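Local atomic coordinates of adenosine kinase, putative (PDB entry 3OTX), a protein that probably phosphorylates adenosine and related nucleosides to their monophosphates, using ATP and magnesium, in the purine salvage pathway. Residues 193-198 / 306-311; 237-240 / 244-247; 270-275 / 319-324. The protein carries 1 engineered substitution. One frame throughout, in Å; residues are numbered along the deposited sequence. Where two conformers were deposited one is given.

Contact 1 of 3, residues 193-198 / 306-311; sequences LFMINL and GFLSAY
L193 and Y311 meet at the end of the contact where the strand begins. Apolar packing dominates, though the exact place of one methyl is doubtful: CD1 of L193 is only 3.0 Å from OH of Y311, and chi2 of L193 lies away from a staggered value. As modelled, this methyl sits at the edge of the phenol ring, near its plane. Deeper in, M195, in one of its two modelled conformers, slides past L308 in the opposite direction, with SD 3.5 Å from CD2 of L308. The bend at chi3 (48°) then swings CE of M195 to within 3.8 Å of CE2 of F307.

In the same conformer the sulfur makes a Met-aromatic contact. SD of M195 stands above the face of the Y311 ring at some distance, 5.5 Å from its centroid and 13° off the normal.

No hydrogen bond crosses between strand and helix; within the helix S309 OG donates to G306 O, 2.8 Å away, which also takes N of A310. On the strand, residues alternate: L193 and M195 serve this helix, while F194 packs against helix 177-189 behind the sheet. The axes of strand 193-197 and helix 306-311 run nearly antiparallel (169°) and come no closer than 12.2 Å, the alpha-on-beta layering of the three-layer core of ribokinase-like PfkB kinases; helix 300-311 starts at the active site, with D301 the predicted proton acceptor.

Contact 2 of 3, residues 237-240 / 244-247; sequences WDTD and EIAR
E244, whose methylenes rest against T239, has its carboxylate held by two arginines of the same helix. NH1 of R247 donates to OE1 of E244 (3.1 Å, 161°), meeting it nearly along the C-O axis, and the oxygen lies in the guanidinium plane of R247; OE2 of E244 forms a salt bridge with R248. Two positive partners would be expected to stabilise the carboxylate as an anion. R248 also makes a cation-pi contact with W237, so its guanidinium links the helix acid to the indole of the loop.

Under this charged rim the contact is van der Waals in kind and mostly apolar. T239 crosses E244 at about a right angle, its OG1 3.8 Å from CB of E244. That hydroxyl lies anti to the backbone N (chi1 -178°) and accepts the backbone N-H of C241, which leaves CG2 directed at the isoleucine. CG2 of T239 comes within 3.9 Å of CG1 of I245, the two side chains passing in opposite directions, while CD1 of I245 reaches on to O of T239 at 3.7 Å. The other branch of I245 meets the indole: CG2 lies in the plane of W237 at its edge, 4.0 Å from CZ3.

The chain gets from the indole to the threonine through an inverse gamma turn centred on D238, closed by a weak bond from N of T239 to O of W237. I245 also touches F265 of the central sheet. This is a helix-loop-helix connection at the protein surface, in which the loop after helix 225-235 folds back over the first turn of helix 242-251, an outer-layer helix of the alpha/beta fold.

Contact 3 of 3, residues 270-275 / 319-324; sequences ESTVLA and RCCETG
C321 of helix 317-332 rests on T272 and L274 of strand 270-276, the middle strand of the antiparallel hairpins that finish the large sheet of this ribokinase-like fold. It is the hub of a small, buried contact without polar bonds across it. With SG anti to its carbonyl carbon (chi1 -65°), the thiol drops between two side chains of the strand: CG2 of T272 stands 4.1 Å from SG of C321, and CD1 of L274 stands 4.2 Å from the same sulfur. These are loose van der Waals distances.

T272 and L274, two residues apart, both face the helix, whereas V273 between them turns to helix 242-251 on the other side of the sheet. T272 divides its branches by chemistry. Its methyl goes to the cysteine, while OG1 hydrogen-bonds to NE2 of H325, one turn further along the helix. T272 also touches the bound bis(adenosine)-5'-pentaphosphate, which places this end of the contact at the wall of the nucleotide pocket.

Within the helix, R319 and E322 form a salt bridge, and O of R319 is gripped twice: T323 N at 2.9 Å and T323 OG1 at 2.8 Å arrive from opposite faces of its carbonyl plane.

Contacts 1 and 3 are buried and contact 2 lies at the surface, and their chemistry follows. Each buried pair sets a strand of the large sheet against one of two consecutive helices, 300-311 and 317-332. None of the three has a hydrogen bond across: contact 1 uses rings and a thioether, contact 3 a thiol and methyls, and contact 2 adds a charged fringe to its apolar centre. The two helices also pack on each other, for instance F307 against C320, so contacts 1 and 3 share one layer. Contact 2 belongs to the opposite layer: A246 of its helix packs on V273 and A275, the back of the strand used in contact 3. Contact 3 alone includes a residue that touches the bound inhibitor.

Contact 1 of 3, residues 193-198 / 306-311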
# COMPACT_ATOMS: atom_id res chain seq x y z
N LEU A 193 1.87 -4.57 16.30
CA LEU A 193 0.97 -5.11 15.29
C LEU A 193 1.64 -5.15 13.96
O LEU A 193 2.34 -4.21 13.58
CB LEU A 193 -0.26 -4.21 15.17
CG LEU A 193 -1.21 -4.73 16.23
CD1 LEU A 193 -1.73 -3.64 17.14
CD2 LEU A 193 -2.31 -5.58 15.60
N PHE A 194 1.44 -6.24 13.23
CA PHE A 194 1.92 -6.35 11.86
C PHE A 194 0.75 -6.43 10.91
O PHE A 194 -0.17 -7.23 11.11
CB PHE A 194 2.80 -7.60 11.69
CG PHE A 194 3.52 -7.61 10.37
CD1 PHE A 194 4.75 -6.95 10.24
CD2 PHE A 194 2.94 -8.18 9.25
CE1 PHE A 194 5.41 -6.93 9.03
CE2 PHE A 194 3.60 -8.15 8.00
CZ PHE A 194 4.83 -7.49 7.89
N MET A 195 0.80 -5.59 9.88
CA MET A 195 -0.30 -5.46 8.92
C MET A 195 0.25 -5.52 7.51
O MET A 195 1.30 -4.95 7.23
CB MET A 195 -1.00 -4.12 9.10
CG MET A 195 -1.28 -3.73 10.54
SD MET A 195 -1.94 -2.08 10.58
CE MET A 195 -3.18 -2.23 9.30
N ILE A 196 -0.48 -6.20 6.64
CA ILE A 196 -0.12 -6.23 5.22
C ILE A 196 -1.33 -5.91 4.37
O ILE A 196 -2.48 -6.15 4.80
CB ILE A 196 0.41 -7.60 4.76
CG1 ILE A 196 -0.56 -8.74 5.08
CG2 ILE A 196 1.75 -7.86 5.35
CD1 ILE A 196 -0.01 -10.09 4.72
N ASN A 197 -1.10 -5.35 3.19
CA ASN A 197 -2.12 -5.24 2.17
C ASN A 197 -1.81 -6.29 1.12
O ASN A 197 -0.65 -6.52 0.84
CB ASN A 197 -2.10 -3.82 1.59
CG ASN A 197 -3.04 -3.65 0.39
OD1 ASN A 197 -2.59 -3.31 -0.69
ND2 ASN A 197 -4.32 -3.89 0.59
N LEU A 198 -2.82 -6.87 0.50
CA LEU A 198 -2.58 -7.85 -0.55
C LEU A 198 -2.06 -7.26 -1.87
O LEU A 198 -1.49 -8.00 -2.68
CB LEU A 198 -3.84 -8.69 -0.78
CG LEU A 198 -4.28 -9.55 0.42
CD1 LEU A 198 -5.41 -10.48 0.00
CD2 LEU A 198 -3.07 -10.36 0.97
N GLY A 306 -5.71 6.34 6.12
CA GLY A 306 -6.66 6.84 7.10
C GLY A 306 -6.84 5.78 8.18
O GLY A 306 -6.89 6.10 9.39
N PHE A 307 -6.97 4.53 7.75
CA PHE A 307 -7.08 3.40 8.69
C PHE A 307 -5.94 3.42 9.72
O PHE A 307 -6.19 3.35 10.94
CB PHE A 307 -7.11 2.08 7.90
CG PHE A 307 -7.39 0.84 8.77
CD1 PHE A 307 -8.66 0.31 8.84
CD2 PHE A 307 -6.34 0.24 9.50
CE1 PHE A 307 -8.90 -0.83 9.68
CE2 PHE A 307 -6.57 -0.91 10.31
CZ PHE A 307 -7.86 -1.43 10.39
N LEU A 308 -4.70 3.57 9.25
CA LEU A 308 -3.54 3.60 10.17
C LEU A 308 -3.54 4.83 11.05
O LEU A 308 -3.13 4.73 12.22
CB LEU A 308 -2.25 3.59 9.37
CG LEU A 308 -1.87 2.25 8.80
CD1 LEU A 308 -0.67 2.40 7.81
CD2 LEU A 308 -1.48 1.31 9.91
N SER A 309 -3.96 5.98 10.52
CA SER A 309 -3.99 7.21 11.34
C SER A 309 -4.94 7.09 12.54
O SER A 309 -4.66 7.66 13.59
CB SER A 309 -4.32 8.44 10.50
OG SER A 309 -5.72 8.52 10.20
N ALA A 310 -6.02 6.34 12.37
CA ALA A 310 -6.97 6.13 13.46
C ALA A 310 -6.52 5.00 14.36
O ALA A 310 -6.71 5.08 15.57
CB ALA A 310 -8.34 5.80 12.90
N TYR A 311 -5.92 3.97 13.77
CA TYR A 311 -5.49 2.81 14.55
C TYR A 311 -4.39 3.26 15.52
O TYR A 311 -4.35 2.80 16.69
CB TYR A 311 -4.99 1.65 13.63
CG TYR A 311 -4.88 0.33 14.37
CD1 TYR A 311 -5.91 -0.60 14.33
CD2 TYR A 311 -3.77 0.06 15.20
CE1 TYR A 311 -5.82 -1.80 15.03
CE2 TYR A 311 -3.69 -1.12 15.92
CZ TYR A 311 -4.70 -2.05 15.83
OH TYR A 311 -4.63 -3.23 16.55

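Contact 2 of 3, residues 237-240 / 244-247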
# COMPACT_ATOMS: atom_id res chain seq x y z
N TRP A 237 -10.52 -21.94 -1.93
CA TRP A 237 -11.83 -21.76 -1.34
C TRP A 237 -12.88 -21.51 -2.41
O TRP A 237 -12.78 -20.55 -3.20
CB TRP A 237 -11.87 -20.58 -0.37
CG TRP A 237 -11.01 -20.71 0.86
CD1 TRP A 237 -10.56 -21.88 1.46
CD2 TRP A 237 -10.54 -19.64 1.67
NE1 TRP A 237 -9.82 -21.57 2.57
CE2 TRP A 237 -9.80 -20.21 2.73
CE3 TRP A 237 -10.66 -18.25 1.59
CZ2 TRP A 237 -9.16 -19.42 3.70
CZ3 TRP A 237 -10.04 -17.47 2.56
CH2 TRP A 237 -9.30 -18.06 3.60
N ASP A 238 -13.93 -22.33 -2.37
CA ASP A 238 -14.99 -22.26 -3.36
C ASP A 238 -16.05 -21.22 -2.98
O ASP A 238 -17.20 -21.56 -2.66
CB ASP A 238 -15.61 -23.64 -3.58
CG ASP A 238 -16.50 -23.70 -4.81
OD1 ASP A 238 -16.29 -22.88 -5.75
OD2 ASP A 238 -17.42 -24.55 -4.84
N THR A 239 -15.67 -19.94 -3.04
CA THR A 239 -16.57 -18.85 -2.68
C THR A 239 -16.08 -17.54 -3.26
O THR A 239 -14.87 -17.28 -3.28
CB THR A 239 -16.78 -18.75 -1.12
OG1 THR A 239 -17.70 -17.70 -0.81
CG2 THR A 239 -15.46 -18.51 -0.39
N ASP A 240 -17.03 -16.75 -3.76
CA ASP A 240 -16.76 -15.35 -4.16
C ASP A 240 -17.46 -14.37 -3.23
O ASP A 240 -17.57 -13.17 -3.54
CB ASP A 240 -17.15 -15.10 -5.63
CG ASP A 240 -18.66 -15.07 -5.85
OD1 ASP A 240 -19.42 -15.44 -4.93
OD2 ASP A 240 -19.10 -14.69 -6.96
N GLU A 244 -17.66 -14.15 3.46
CA GLU A 244 -17.20 -15.53 3.75
C GLU A 244 -15.68 -15.64 3.62
O GLU A 244 -15.02 -16.25 4.45
CB GLU A 244 -17.93 -16.56 2.86
CG GLU A 244 -17.50 -18.01 3.06
CD GLU A 244 -17.77 -18.52 4.47
OE1 GLU A 244 -18.56 -17.90 5.21
OE2 GLU A 244 -17.15 -19.54 4.84
N ILE A 245 -15.12 -15.00 2.60
CA ILE A 245 -13.66 -14.98 2.44
C ILE A 245 -13.00 -14.36 3.67
O ILE A 245 -12.00 -14.89 4.18
CB ILE A 245 -13.24 -14.28 1.12
CG1 ILE A 245 -13.86 -15.02 -0.07
CG2 ILE A 245 -11.71 -14.24 0.96
CD1 ILE A 245 -13.82 -14.24 -1.40
N ALA A 246 -13.54 -13.24 4.14
CA ALA A 246 -13.03 -12.59 5.35
C ALA A 246 -13.13 -13.50 6.59
O ALA A 246 -12.15 -13.62 7.34
CB ALA A 246 -13.72 -11.23 5.59
N ARG A 247 -14.28 -14.15 6.79
CA ARG A 247 -14.49 -15.10 7.89
C ARG A 247 -13.39 -16.16 7.86
O ARG A 247 -12.76 -16.45 8.89
CB ARG A 247 -15.87 -15.76 7.71
CG ARG A 247 -16.36 -16.65 8.84
CD ARG A 247 -17.85 -16.95 8.61
NE ARG A 247 -18.70 -15.81 8.95
CZ ARG A 247 -19.50 -15.13 8.12
NH1 ARG A 247 -19.63 -15.47 6.83
NH2 ARG A 247 -20.19 -14.11 8.59

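Contact 3 of 3, residues 270-275 / 319-324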
# COMPACT_ATOMS: atom_id res chain seq x y z
N GLU A 270 -19.53 0.02 -2.28
CA GLU A 270 -20.25 -0.89 -1.39
C GLU A 270 -19.54 -0.96 -0.05
O GLU A 270 -18.39 -0.54 0.11
CB GLU A 270 -20.41 -2.30 -1.98
CG GLU A 270 -21.34 -2.35 -3.16
CD GLU A 270 -21.56 -3.77 -3.63
OE1 GLU A 270 -20.61 -4.35 -4.20
OE2 GLU A 270 -22.66 -4.31 -3.41
N SER A 271 -20.22 -1.54 0.94
CA SER A 271 -19.66 -1.50 2.29
C SER A 271 -18.33 -2.27 2.47
O SER A 271 -18.05 -3.25 1.78
CB SER A 271 -20.70 -1.97 3.31
OG SER A 271 -20.97 -3.35 3.12
N THR A 272 -17.51 -1.76 3.38
CA THR A 272 -16.27 -2.39 3.73
C THR A 272 -16.57 -3.56 4.68
O THR A 272 -17.35 -3.43 5.62
CB THR A 272 -15.32 -1.39 4.39
OG1 THR A 272 -14.84 -0.48 3.39
CG2 THR A 272 -14.10 -2.10 5.01
N VAL A 273 -15.94 -4.68 4.39
CA VAL A 273 -16.14 -5.92 5.18
C VAL A 273 -15.06 -5.96 6.27
O VAL A 273 -13.88 -5.78 5.99
CB VAL A 273 -16.09 -7.17 4.28
CG1 VAL A 273 -16.12 -8.48 5.10
CG2 VAL A 273 -17.25 -7.18 3.32
N LEU A 274 -15.48 -6.11 7.51
CA LEU A 274 -14.59 -6.08 8.67
C LEU A 274 -14.82 -7.36 9.46
O LEU A 274 -15.91 -7.59 9.95
CB LEU A 274 -14.91 -4.86 9.55
CG LEU A 274 -14.19 -4.68 10.89
CD1 LEU A 274 -12.66 -4.57 10.73
CD2 LEU A 274 -14.70 -3.47 11.69
N ALA A 275 -13.80 -8.22 9.55
CA ALA A 275 -13.97 -9.51 10.27
C ALA A 275 -12.92 -9.71 11.32
O ALA A 275 -11.75 -9.38 11.11
CB ALA A 275 -13.96 -10.68 9.31
N ARG A 319 -14.20 2.41 13.50
CA ARG A 319 -13.76 3.80 13.34
C ARG A 319 -12.53 3.94 12.43
O ARG A 319 -12.41 4.94 11.73
CB ARG A 319 -13.48 4.45 14.71
CG ARG A 319 -13.15 5.96 14.67
CD ARG A 319 -14.24 6.72 13.94
NE ARG A 319 -14.01 8.15 13.84
CZ ARG A 319 -14.78 9.00 13.14
NH1 ARG A 319 -15.83 8.56 12.48
NH2 ARG A 319 -14.49 10.30 13.11
N CYS A 320 -11.64 2.96 12.48
CA CYS A 320 -10.46 2.94 11.62
C CYS A 320 -10.94 2.85 10.17
O CYS A 320 -10.46 3.57 9.28
CB CYS A 320 -9.55 1.75 11.98
SG CYS A 320 -8.72 1.98 13.59
N CYS A 321 -11.94 2.00 9.94
CA CYS A 321 -12.59 1.90 8.61
C CYS A 321 -13.27 3.20 8.17
O CYS A 321 -13.09 3.64 7.03
CB CYS A 321 -13.57 0.71 8.55
SG CYS A 321 -12.81 -0.91 8.70
N GLU A 322 -14.07 3.80 9.05
CA GLU A 322 -14.69 5.11 8.79
C GLU A 322 -13.63 6.15 8.41
O GLU A 322 -13.84 6.94 7.49
CB GLU A 322 -15.54 5.58 10.00
CG GLU A 322 -16.75 4.68 10.22
CD GLU A 322 -17.41 4.86 11.57
OE1 GLU A 322 -18.49 4.27 11.74
OE2 GLU A 322 -16.87 5.60 12.43
N THR A 323 -12.50 6.14 9.11
CA THR A 323 -11.43 7.11 8.82
C THR A 323 -10.80 6.84 7.44
O THR A 323 -10.55 7.78 6.67
CB THR A 323 -10.36 7.09 9.93
OG1 THR A 323 -11.00 7.29 11.19
CG2 THR A 323 -9.34 8.21 9.69
N GLY A 324 -10.60 5.56 7.12
CA GLY A 324 -10.09 5.17 5.81
C GLY A 324 -11.07 5.59 4.72
O GLY A 324 -10.64 5.98 3.64